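Local coordinates for decapping and exoribonuclease protein 1 (Kluyveromyces lactis, PDB 4GPS) that removes NAD caps, releasing intact NAD from the 5'-end of capped RNAs, and also acts as a metal-dependent decapping enzyme and 5'-3' exoribonuclease, at residues Ile380-Val383 with Leu384-Leu388; Leu388-Leu391 with Ser392-Ser395; Val116-Tyr119 with Ile120-Lys124. All blocks are in the same frame, centred on the assembly; numbering follows the deposited sequence.

All three contacts are local, between side chains a turn or so apart on a helix. Contact 3 comes first along the chain, at the end of helix 114-122. Contacts 1 and 2 follow much later on helix 370-393. They share Leu388, and their centres are about 11 Å apart. Contact 1 lies within the helix, and contact 2 runs to its C-terminal end. Contact 3 is on the opposite side of the chain's centre, about 44 Å from contact 1 and about 53 Å from contact 2, centre to centre. Contact 3 is the one nearer the metal site. Contacts 1 and 2 lie away from the annotated sites, on a helix that packs against strands 399-404 and 409-414.

Contact 1 (Ile380-Val383 with Leu384-Leu388); sequences IFQV and LKQNL
Leu384 lies one helical turn after Ile380, and its amide N gives a short, nearly straight hydrogen bond to Ile380 O (2.6 Å, 167° at the hydrogen). The leucine side chain leans back over the same carbonyl. Its CG is 3.1 Å from Ile380 O, because CG stands beside its own backbone N (chi1 -72°). CD1 then reaches Ile380 CB at 4.3 Å, an apolar touch on the buried face of the helix. Lys385 N bonds to Phe381 O in the next step of the ladder. The lysine chain bends at chi2 and chi3. Its NZ forms a salt bridge with Glu272, and Gln382 NE2 donates to the same carboxylate oxygen. The two side chains of neighbouring turns thus converge on one acid, which probably holds both ends in place. This is the regular i to i+4 pattern inside the long helix 370-393. The helix rests on strands 399-404 and 409-414, and Phe381 packs on helix 182-190 and meets Phe178 edge-to-face. Gln386 N donates to Gln382 O at 3.1 Å. The two glutamines run side by side in the same direction, and Gln382 NE2 lies 3.7 Å from Gln386 CG. Asn387 uses two donors on one acceptor. Its N and its ND2 each lie 3.0 Å from Val383 O, and they approach from opposite faces of the carbonyl plane. The side-chain bond is the more bent of the two (141°), with ND2 above that plane. Beside it, Val383 CG1 touches Asn387 ND2 at 3.6 Å. Both side chains also contact Leu62 of strand 60-63. Leu388 N bonds back to Leu384 O, and its side chain packs on Phe400 and Ile412.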
loop_
_atom_site.group_PDB
_atom_site.type_symbol
_atom_site.label_atom_id
_atom_site.label_comp_id
_atom_site.label_asym_id
_atom_site.label_seq_id
_atom_site.Cartn_x
_atom_site.Cartn_y
_atom_site.Cartn_z
ATOM N N ILE A 380 3.824 -9.971 13.325
ATOM C CA ILE A 380 5.154 -10.092 12.692
ATOM C C ILE A 380 5.985 -8.876 12.841
ATOM O O ILE A 380 7.201 -9.000 12.854
ATOM C CB ILE A 380 5.203 -10.377 11.141
ATOM C CG1 ILE A 380 3.861 -10.095 10.528
ATOM C CG2 ILE A 380 5.842 -11.742 10.842
ATOM C CD1 ILE A 380 3.756 -8.676 10.202
ATOM N N PHE A 381 5.384 -7.690 12.918
ATOM C CA PHE A 381 6.283 -6.567 13.087
ATOM C C PHE A 381 7.004 -6.599 14.429
ATOM O O PHE A 381 8.170 -6.248 14.499
ATOM C CB PHE A 381 5.586 -5.237 12.807
ATOM C CG PHE A 381 5.649 -4.849 11.365
ATOM C CD1 PHE A 381 6.779 -4.233 10.855
ATOM C CD2 PHE A 381 4.595 -5.148 10.499
ATOM C CE1 PHE A 381 6.858 -3.910 9.495
ATOM C CE2 PHE A 381 4.665 -4.839 9.163
ATOM C CZ PHE A 381 5.797 -4.215 8.648
ATOM N N GLN A 382 6.336 -7.085 15.469
ATOM C CA GLN A 382 6.956 -7.181 16.779
ATOM C C GLN A 382 7.971 -8.317 16.704
ATOM O O GLN A 382 9.094 -8.207 17.193
ATOM C CB GLN A 382 5.898 -7.473 17.852
ATOM C CG GLN A 382 6.425 -7.476 19.292
ATOM C CD GLN A 382 7.052 -6.143 19.693
ATOM O OE1 GLN A 382 6.680 -5.098 19.174
ATOM N NE2 GLN A 382 8.006 -6.184 20.624
ATOM N N VAL A 383 7.591 -9.413 16.064
ATOM C CA VAL A 383 8.516 -10.526 15.929
ATOM C C VAL A 383 9.765 -10.070 15.128
ATOM O O VAL A 383 10.908 -10.294 15.563
ATOM C CB VAL A 383 7.790 -11.729 15.266
ATOM C CG1 VAL A 383 8.782 -12.809 14.878
ATOM C CG2 VAL A 383 6.732 -12.284 16.235
ATOM N N LEU A 384 9.551 -9.405 13.991
ATOM C CA LEU A 384 10.658 -8.913 13.161
ATOM C C LEU A 384 11.580 -7.921 13.894
ATOM O O LEU A 384 12.806 -7.985 13.760
ATOM C CB LEU A 384 10.131 -8.237 11.891
ATOM C CG LEU A 384 9.537 -9.152 10.831
ATOM C CD1 LEU A 384 8.752 -8.351 9.826
ATOM C CD2 LEU A 384 10.654 -9.930 10.149
ATOM N N LYS A 385 10.993 -7.014 14.670
ATOM C CA LYS A 385 11.791 -6.030 15.384
ATOM C C LYS A 385 12.687 -6.664 16.438
ATOM O O LYS A 385 13.895 -6.435 16.453
ATOM C CB LYS A 385 10.891 -4.992 16.032
ATOM C CG LYS A 385 11.676 -3.821 16.563
ATOM C CD LYS A 385 11.971 -3.955 18.025
ATOM C CE LYS A 385 10.751 -3.618 18.844
ATOM N NZ LYS A 385 11.135 -3.481 20.273
ATOM N N GLN A 386 12.089 -7.463 17.317
ATOM C CA GLN A 386 12.828 -8.139 18.380
ATOM C C GLN A 386 13.955 -9.015 17.831
ATOM O O GLN A 386 15.089 -8.974 18.322
ATOM C CB GLN A 386 11.875 -8.998 19.238
ATOM C CG GLN A 386 11.055 -8.185 20.254
ATOM C CD GLN A 386 11.941 -7.347 21.185
ATOM O OE1 GLN A 386 12.534 -7.873 22.133
ATOM N NE2 GLN A 386 12.053 -6.041 20.899
ATOM N N ASN A 387 13.640 -9.786 16.793
ATOM C CA ASN A 387 14.615 -10.671 16.218
ATOM C C ASN A 387 15.685 -10.013 15.340
ATOM O O ASN A 387 16.857 -10.434 15.369
ATOM C CB ASN A 387 13.892 -11.808 15.491
ATOM C CG ASN A 387 13.334 -12.841 16.463
ATOM O OD1 ASN A 387 14.088 -13.511 17.160
ATOM N ND2 ASN A 387 12.021 -12.964 16.519
ATOM N N LEU A 388 15.336 -8.987 14.571
ATOM C CA LEU A 388 16.404 -8.380 13.779
ATOM C C LEU A 388 17.352 -7.661 14.728
ATOM O O LEU A 388 18.560 -7.635 14.484
ATOM C CB LEU A 388 15.869 -7.416 12.713
ATOM C CG LEU A 388 15.174 -8.167 11.582
ATOM C CD1 LEU A 388 14.319 -7.247 10.786
ATOM C CD2 LEU A 388 16.208 -8.810 10.714
#

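Contact 2 (Leu388-Leu391 with Ser392-Ser395); sequences LLLL and SQES
The Gln393 amide and the Glu394 carboxylate are the flat groups that meet the turn before them. Leu389 O lies over one face of the amide, 3.6 Å from Gln393 CD. At the end of that amide, Gln393 OE1 touches Leu390 CD1 at 3.8 Å, and the two side chains are roughly perpendicular. The Glu394 carboxylate presents one face to Leu390. Both the CD1 methyl and the backbone O of Leu390 lie over that face, with CD1 3.7 Å from Glu394 OE1. Leu390 reaches there because its CG is anti to the backbone N (chi1 179°), which carries the branch along the helix toward its C-terminal end. These are loose contacts at the exposed side of the helix.

Ser392 carries the polar part of the contact. Its N bonds to Leu388 O at 3.0 Å. Its OG sits between the backbone N and the carbonyl carbon (chi1 79°), which turns the hydroxyl back to donate to Leu389 O at 3.2 Å. Leu389 O also receives weak bonds from Ser392 N and Gln393 N. With an alanine here, Leu389 O would probably be left to those two weak backbone bonds, and the last turn would be less firmly tied. On the buried side, Leu391 packs on Phe400 and Ile412, and Ser392 touches Val204.

Beyond Gln393 the chain leaves helical geometry at Glu394. Ser395 then turns its CB toward the helix end, 3.2 Å from Leu391 O. Its OG bonds to Ser397 N in the link to strand 399-404. The weak bonds of Gln393 N to both Leu389 O and Leu390 O, with the loss of helical phi/psi at Glu394, make this a fraying C-terminal end of helix 370-393.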
loop_
_atom_site.group_PDB
_atom_site.type_symbol
_atom_site.label_atom_id
_atom_site.label_comp_id
_atom_site.label_asym_id
_atom_site.label_seq_id
_atom_site.Cartn_x
_atom_site.Cartn_y
_atom_site.Cartn_z
ATOM N N LEU A 388 15.336 -8.987 14.571
ATOM C CA LEU A 388 16.404 -8.380 13.779
ATOM C C LEU A 388 17.352 -7.661 14.728
ATOM O O LEU A 388 18.560 -7.635 14.484
ATOM C CB LEU A 388 15.869 -7.416 12.713
ATOM C CG LEU A 388 15.174 -8.167 11.582
ATOM C CD1 LEU A 388 14.319 -7.247 10.786
ATOM C CD2 LEU A 388 16.208 -8.810 10.714
ATOM N N LEU A 389 16.829 -7.097 15.818
ATOM C CA LEU A 389 17.711 -6.401 16.749
ATOM C C LEU A 389 18.585 -7.405 17.493
ATOM O O LEU A 389 19.782 -7.184 17.658
ATOM C CB LEU A 389 16.918 -5.567 17.749
ATOM C CG LEU A 389 16.201 -4.370 17.137
ATOM C CD1 LEU A 389 15.559 -3.584 18.248
ATOM C CD2 LEU A 389 17.185 -3.513 16.343
ATOM N N LEU A 390 17.987 -8.507 17.934
ATOM C CA LEU A 390 18.733 -9.523 18.637
ATOM C C LEU A 390 19.877 -10.057 17.756
ATOM O O LEU A 390 21.032 -10.096 18.184
ATOM C CB LEU A 390 17.806 -10.666 19.044
ATOM C CG LEU A 390 18.524 -11.793 19.784
ATOM C CD1 LEU A 390 19.201 -11.182 20.995
ATOM C CD2 LEU A 390 17.552 -12.897 20.205
ATOM N N LEU A 391 19.556 -10.452 16.524
ATOM C CA LEU A 391 20.566 -10.989 15.611
ATOM C C LEU A 391 21.662 -10.006 15.235
ATOM O O LEU A 391 22.794 -10.410 15.057
ATOM C CB LEU A 391 19.922 -11.497 14.318
ATOM C CG LEU A 391 19.106 -12.785 14.365
ATOM C CD1 LEU A 391 18.543 -13.084 13.000
ATOM C CD2 LEU A 391 19.983 -13.922 14.847
ATOM N N SER A 392 21.333 -8.722 15.137
ATOM C CA SER A 392 22.313 -7.719 14.726
ATOM C C SER A 392 23.387 -7.367 15.752
ATOM O O SER A 392 24.454 -6.878 15.373
ATOM C CB SER A 392 21.614 -6.427 14.237
ATOM O OG SER A 392 21.173 -5.597 15.308
ATOM N N GLN A 393 23.119 -7.596 17.032
ATOM C CA GLN A 393 24.112 -7.309 18.070
ATOM C C GLN A 393 25.186 -8.380 17.933
ATOM O O GLN A 393 26.390 -8.087 17.847
ATOM C CB GLN A 393 23.467 -7.402 19.453
ATOM C CG GLN A 393 22.299 -6.473 19.588
ATOM C CD GLN A 393 21.435 -6.754 20.796
ATOM O OE1 GLN A 393 20.988 -7.884 21.014
ATOM N NE2 GLN A 393 21.175 -5.715 21.585
ATOM N N GLU A 394 24.696 -9.620 17.882
ATOM C CA GLU A 394 25.485 -10.841 17.761
ATOM C C GLU A 394 25.899 -11.130 16.308
ATOM O O GLU A 394 25.834 -12.278 15.857
ATOM C CB GLU A 394 24.647 -12.013 18.292
ATOM C CG GLU A 394 24.017 -11.786 19.676
ATOM C CD GLU A 394 22.872 -12.766 19.989
ATOM O OE1 GLU A 394 22.499 -12.886 21.184
ATOM O OE2 GLU A 394 22.340 -13.408 19.043
ATOM N N SER A 395 26.324 -10.100 15.579
ATOM C CA SER A 395 26.726 -10.272 14.184
ATOM C C SER A 395 27.453 -9.049 13.619
ATOM O O SER A 395 27.436 -7.970 14.212
ATOM C CB SER A 395 25.491 -10.586 13.328
ATOM O OG SER A 395 25.801 -10.645 11.943
#

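Contact 3 (Val116-Tyr119 with Ile120-Lys124); sequences VCTY and IKDSK
Tyr119 and Lys124 meet where helix 114-122 ends, within the RAI1-like PD-(D/E)XK nuclease fold. Lys124 C lies at the edge of the tyrosine ring, 3.4 Å from Tyr119 CD1. Tyr119 CA also makes a straight CA-H...O contact with Lys124 O (3.6 Å, 173°). Tyr119 O takes two weak bonds, from Ser123 N and Lys124 N. The positive phi of Ser123 (64°) turns the chain out of the helix and brings Lys124 back against the ring. Before this exit the ladder is regular, with Ile120 N on Val116 O and Asp122 N on Thr118 O, both at 2.9 Å. Val116 CG1 touches Ile120 CD1 at 4.2 Å, and both side chains pack on Leu327 of strand 325-331. Val116 is also about 7 Å, side chain to side chain, from Ile294, a ligand residue of the metal site. Further out, Trp125 stacks on the Tyr119 ring. Thr118 OG1 bonds back to Pro114 O, while its CG2 runs beside Asp122. On the exposed side, Lys121 NZ pairs with Asp122 OD1 in a 3.0 Å salt bridge, on the syn side of the carboxylate and 17° out of its plane.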
loop_
_atom_site.group_PDB
_atom_site.type_symbol
_atom_site.label_atom_id
_atom_site.label_comp_id
_atom_site.label_asym_id
_atom_site.label_seq_id
_atom_site.Cartn_x
_atom_site.Cartn_y
_atom_site.Cartn_z
ATOM N N VAL A 116 -14.194 15.095 -13.083
ATOM C CA VAL A 116 -14.192 13.898 -12.266
ATOM C C VAL A 116 -14.456 14.235 -10.776
ATOM O O VAL A 116 -15.205 13.521 -10.104
ATOM C CB VAL A 116 -12.836 13.130 -12.436
ATOM C CG1 VAL A 116 -12.728 11.992 -11.426
ATOM C CG2 VAL A 116 -12.719 12.588 -13.855
ATOM N N CYS A 117 -13.856 15.303 -10.245
ATOM C CA CYS A 117 -14.092 15.650 -8.829
ATOM C C CYS A 117 -15.548 16.011 -8.661
ATOM O O CYS A 117 -16.178 15.658 -7.655
ATOM C CB CYS A 117 -13.241 16.845 -8.371
ATOM S SG CYS A 117 -11.457 16.627 -8.510
ATOM N N THR A 118 -16.074 16.730 -9.652
ATOM C CA THR A 118 -17.481 17.140 -9.661
ATOM C C THR A 118 -18.391 15.890 -9.763
ATOM O O THR A 118 -19.408 15.788 -9.082
ATOM C CB THR A 118 -17.776 18.123 -10.850
ATOM O OG1 THR A 118 -17.113 19.381 -10.611
ATOM C CG2 THR A 118 -19.296 18.341 -11.022
ATOM N N TYR A 119 -18.026 14.948 -10.623
ATOM C CA TYR A 119 -18.798 13.741 -10.729
ATOM C C TYR A 119 -18.828 13.033 -9.380
ATOM O O TYR A 119 -19.851 12.508 -8.990
ATOM C CB TYR A 119 -18.182 12.788 -11.733
ATOM C CG TYR A 119 -18.888 11.450 -11.739
ATOM C CD1 TYR A 119 -20.199 11.324 -12.240
ATOM C CD2 TYR A 119 -18.261 10.306 -11.241
ATOM C CE1 TYR A 119 -20.860 10.082 -12.241
ATOM C CE2 TYR A 119 -18.915 9.062 -11.240
ATOM C CZ TYR A 119 -20.200 8.966 -11.735
ATOM O OH TYR A 119 -20.828 7.754 -11.704
ATOM N N ILE A 120 -17.696 12.996 -8.678
ATOM C CA ILE A 120 -17.643 12.319 -7.391
ATOM C C ILE A 120 -18.500 13.018 -6.345
ATOM O O ILE A 120 -19.179 12.361 -5.554
ATOM C CB ILE A 120 -16.185 12.227 -6.877
ATOM C CG1 ILE A 120 -15.411 11.201 -7.709
ATOM C CG2 ILE A 120 -16.153 11.854 -5.383
ATOM C CD1 ILE A 120 -13.926 11.269 -7.513
ATOM N N LYS A 121 -18.471 14.350 -6.352
ATOM C CA LYS A 121 -19.236 15.149 -5.396
ATOM C C LYS A 121 -20.746 15.118 -5.584
ATOM O O LYS A 121 -21.498 15.074 -4.612
ATOM C CB LYS A 121 -18.764 16.609 -5.445
ATOM C CG LYS A 121 -19.667 17.619 -4.711
ATOM C CD LYS A 121 -19.098 19.041 -4.835
ATOM C CE LYS A 121 -20.100 20.100 -4.385
ATOM N NZ LYS A 121 -21.365 20.130 -5.200
ATOM N N ASP A 122 -21.199 15.147 -6.831
ATOM C CA ASP A 122 -22.631 15.166 -7.105
ATOM C C ASP A 122 -23.193 13.791 -7.397
ATOM O O ASP A 122 -24.396 13.619 -7.427
ATOM C CB ASP A 122 -22.945 16.088 -8.303
ATOM C CG ASP A 122 -22.552 17.562 -8.053
ATOM O OD1 ASP A 122 -22.617 18.003 -6.866
ATOM O OD2 ASP A 122 -22.199 18.277 -9.044
ATOM N N SER A 123 -22.323 12.817 -7.604
ATOM C CA SER A 123 -22.742 11.474 -7.976
ATOM C C SER A 123 -23.430 11.516 -9.368
ATOM O O SER A 123 -24.236 10.654 -9.713
ATOM C CB SER A 123 -23.667 10.882 -6.895
ATOM O OG SER A 123 -22.937 10.527 -5.725
ATOM N N LYS A 124 -23.095 12.527 -10.165
ATOM C CA LYS A 124 -23.653 12.683 -11.507
ATOM C C LYS A 124 -22.785 13.551 -12.398
ATOM O O LYS A 124 -22.103 14.443 -11.925
ATOM C CB LYS A 124 -25.072 13.260 -11.438
ATOM C CG LYS A 124 -26.105 12.138 -11.516
ATOM C CD LYS A 124 -27.533 12.532 -11.103
ATOM C CE LYS A 124 -28.460 11.293 -11.143
ATOM N NZ LYS A 124 -29.742 11.512 -10.410
#